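Local structure of endoglucanase (Cryptopygus antarcticus, 5H4U) at residues E99-M109 with K120-T128. The protein hydrolyses internal beta-1,4-glucosidic linkages in cellulose derivatives, lichenan and barley beta-glucan, releasing mainly cellobiose, cellotriose and cellotetraose. Residues are numbered along the deposited sequence; the frame is centred on the assembly and turned at random.
Sequences ESQTCCACYEM and KMIVQVTNT
Glu99, on the short helix 99-102, reaches Thr128 with the anti lone pair of OE2, turned away from OE1, and Thr128 OG1 donates to Glu99 OE2 at 2.6 Å. The glutamate is extended beyond CG, long enough to span the gap from helix to strand. The same OE2 also hydrogen-bonds Ser34 OG, while OE1 pairs with Lys40; an alanine here would probably leave Lys40 without its carboxylate and Thr128 OG1 free to turn. The type II turn Thr102 to Ala105 leads into the antiparallel hairpin, where Tyr107 and Val123 exchange backbone hydrogen bonds. Val125, slim and branched, points toward segment 99-109; its CG2 approaches the Tyr107 ring obliquely, 3.5 Å from Tyr107 CE1, and Phe137 meets that ring edge-to-face. Met109 and Met121, flexible and apolar, continue the Tyr107 face toward Leu139. On the other face Gln124, CG anti to the backbone N (chi1 -173°), runs past the sulfur, Gln124 CB 3.6 Å from Cys106 SG. Gln124 NE2 hydrogen-bonds Cys104 O weakly and also Cys219 O; Gln124 OE1 hydrogen-bonds Ser217 OG. Farther along, Glu108 CB packs 3.6 Å from Ile122 CG1, and Glu108 OE1 forms a long salt bridge to Lys120 NZ (3.9 Å). Thr128 lies about 8 Å from Asp138, the probable proton donor, between side chains. Backbone hydrogen bonds and apolar contacts thus hold this double-psi barrel hairpin, while disulfides Cys103-Cys35, Cys104-Cys219 and Cys106-Cys209 and the Glu99 carboxylate tie its turn end to the surrounding chain.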
# COMPACT_ATOMS: atom_id res chain seq x y z
N GLU A 99 -5.11 4.63 -14.79
CA GLU A 99 -5.05 5.24 -13.46
C GLU A 99 -6.24 6.15 -13.21
O GLU A 99 -6.66 6.33 -12.06
CB GLU A 99 -3.73 6.00 -13.26
CG GLU A 99 -2.50 5.10 -13.13
CD GLU A 99 -1.25 5.77 -12.51
OE1 GLU A 99 -0.91 6.92 -12.85
OE2 GLU A 99 -0.60 5.13 -11.65
N SER A 100 -6.82 6.73 -14.26
CA SER A 100 -8.01 7.53 -14.03
C SER A 100 -9.13 6.70 -13.41
O SER A 100 -9.98 7.25 -12.71
CB SER A 100 -8.46 8.16 -15.34
OG SER A 100 -8.62 7.18 -16.34
N GLN A 101 -9.10 5.38 -13.59
CA GLN A 101 -10.13 4.54 -13.02
C GLN A 101 -9.73 3.87 -11.71
O GLN A 101 -10.62 3.45 -10.96
CB GLN A 101 -10.51 3.44 -14.02
CG GLN A 101 -11.76 3.67 -14.82
CD GLN A 101 -12.32 2.36 -15.28
OE1 GLN A 101 -12.98 1.64 -14.49
NE2 GLN A 101 -12.03 1.99 -16.55
N THR A 102 -8.45 3.80 -11.39
CA THR A 102 -8.00 3.08 -10.20
C THR A 102 -7.46 3.97 -9.10
O THR A 102 -7.56 3.61 -7.93
CB THR A 102 -6.94 2.03 -10.56
OG1 THR A 102 -5.81 2.67 -11.16
CG2 THR A 102 -7.50 1.02 -11.53
N CYS A 103 -6.89 5.13 -9.45
CA CYS A 103 -6.25 5.96 -8.44
C CYS A 103 -7.24 6.44 -7.40
O CYS A 103 -8.25 7.08 -7.72
CB CYS A 103 -5.53 7.13 -9.10
SG CYS A 103 -3.76 6.76 -9.46
N CYS A 104 -6.95 6.08 -6.14
CA CYS A 104 -7.76 6.40 -4.97
C CYS A 104 -9.11 5.70 -4.97
O CYS A 104 -10.00 6.09 -4.22
CB CYS A 104 -7.92 7.91 -4.81
SG CYS A 104 -6.31 8.69 -4.84
N ALA A 105 -9.28 4.67 -5.79
CA ALA A 105 -10.45 3.84 -5.67
C ALA A 105 -10.24 2.84 -4.54
O ALA A 105 -9.11 2.44 -4.24
CB ALA A 105 -10.73 3.11 -6.97
N CYS A 106 -11.32 2.47 -3.89
CA CYS A 106 -11.27 1.49 -2.82
C CYS A 106 -11.90 0.18 -3.24
O CYS A 106 -12.91 0.14 -3.96
CB CYS A 106 -11.96 1.98 -1.55
SG CYS A 106 -11.00 3.25 -0.78
N TYR A 107 -11.32 -0.89 -2.75
CA TYR A 107 -11.81 -2.21 -3.02
C TYR A 107 -11.87 -2.93 -1.69
O TYR A 107 -10.99 -2.75 -0.84
CB TYR A 107 -10.90 -2.92 -4.05
CG TYR A 107 -10.74 -2.11 -5.33
CD1 TYR A 107 -9.89 -1.03 -5.40
CD2 TYR A 107 -11.48 -2.43 -6.47
CE1 TYR A 107 -9.77 -0.30 -6.54
CE2 TYR A 107 -11.36 -1.69 -7.63
CZ TYR A 107 -10.50 -0.63 -7.65
OH TYR A 107 -10.33 0.11 -8.80
N GLU A 108 -12.96 -3.66 -1.45
CA GLU A 108 -13.02 -4.59 -0.34
C GLU A 108 -12.91 -6.01 -0.88
O GLU A 108 -13.59 -6.37 -1.85
CB GLU A 108 -14.27 -4.42 0.51
CG GLU A 108 -15.26 -5.51 0.34
CD GLU A 108 -16.39 -5.44 1.34
OE1 GLU A 108 -16.83 -6.55 1.72
OE2 GLU A 108 -16.81 -4.33 1.77
N MET A 109 -12.00 -6.77 -0.29
CA MET A 109 -11.66 -8.10 -0.77
C MET A 109 -11.88 -9.12 0.34
O MET A 109 -11.64 -8.83 1.53
CB MET A 109 -10.20 -8.14 -1.32
CG MET A 109 -9.07 -7.44 -0.49
SD MET A 109 -7.50 -7.19 -1.45
CE MET A 109 -6.23 -7.60 -0.31
N LYS A 120 -11.65 -10.22 5.61
CA LYS A 120 -12.05 -9.11 4.77
C LYS A 120 -11.07 -7.97 4.97
O LYS A 120 -10.84 -7.53 6.10
CB LYS A 120 -13.45 -8.62 5.12
CG LYS A 120 -14.61 -9.46 4.68
CD LYS A 120 -15.70 -8.48 4.23
CE LYS A 120 -17.12 -8.90 4.61
NZ LYS A 120 -17.84 -7.76 5.27
N MET A 121 -10.51 -7.47 3.88
CA MET A 121 -9.66 -6.30 3.97
C MET A 121 -10.12 -5.26 2.96
O MET A 121 -10.42 -5.59 1.80
CB MET A 121 -8.20 -6.64 3.73
CG MET A 121 -7.30 -5.45 3.92
SD MET A 121 -5.60 -5.81 3.48
CE MET A 121 -4.80 -4.32 4.09
N ILE A 122 -10.11 -4.01 3.37
CA ILE A 122 -10.51 -2.90 2.52
C ILE A 122 -9.28 -2.04 2.29
O ILE A 122 -8.63 -1.60 3.26
CB ILE A 122 -11.66 -2.11 3.15
CG1 ILE A 122 -12.80 -3.06 3.51
CG2 ILE A 122 -12.17 -1.06 2.19
CD1 ILE A 122 -13.96 -2.40 4.17
N VAL A 123 -8.92 -1.86 1.03
CA VAL A 123 -7.73 -1.09 0.68
C VAL A 123 -8.15 0.08 -0.19
O VAL A 123 -9.13 0.01 -0.95
CB VAL A 123 -6.64 -1.95 -0.01
CG1 VAL A 123 -6.19 -3.06 0.91
CG2 VAL A 123 -7.15 -2.53 -1.31
N GLN A 124 -7.39 1.16 -0.07
CA GLN A 124 -7.41 2.23 -1.04
C GLN A 124 -6.17 2.11 -1.92
O GLN A 124 -5.05 1.94 -1.42
CB GLN A 124 -7.45 3.60 -0.39
CG GLN A 124 -7.64 4.70 -1.44
CD GLN A 124 -7.61 6.08 -0.86
OE1 GLN A 124 -7.08 6.30 0.22
NE2 GLN A 124 -8.17 7.04 -1.60
N VAL A 125 -6.39 2.20 -3.23
CA VAL A 125 -5.31 2.08 -4.20
C VAL A 125 -4.62 3.44 -4.29
O VAL A 125 -5.27 4.46 -4.53
CB VAL A 125 -5.87 1.63 -5.56
CG1 VAL A 125 -4.79 1.69 -6.64
CG2 VAL A 125 -6.50 0.25 -5.44
N THR A 126 -3.31 3.46 -4.04
CA THR A 126 -2.53 4.68 -4.15
C THR A 126 -1.41 4.58 -5.19
O THR A 126 -0.69 5.57 -5.42
CB THR A 126 -1.95 5.07 -2.78
OG1 THR A 126 -0.99 4.10 -2.36
CG2 THR A 126 -3.08 5.09 -1.77
N ASN A 127 -1.26 3.44 -5.85
CA ASN A 127 -0.11 3.24 -6.71
C ASN A 127 -0.46 2.22 -7.77
O ASN A 127 -1.32 1.36 -7.58
CB ASN A 127 1.10 2.74 -5.92
CG ASN A 127 2.34 2.72 -6.74
OD1 ASN A 127 2.80 3.76 -7.23
ND2 ASN A 127 2.89 1.53 -6.96
N THR A 128 0.25 2.29 -8.88
CA THR A 128 0.12 1.30 -9.93
C THR A 128 1.34 0.40 -9.92
O THR A 128 2.47 0.89 -9.95
CB THR A 128 -0.04 1.94 -11.31
OG1 THR A 128 -1.27 2.66 -11.35
CG2 THR A 128 -0.07 0.85 -12.36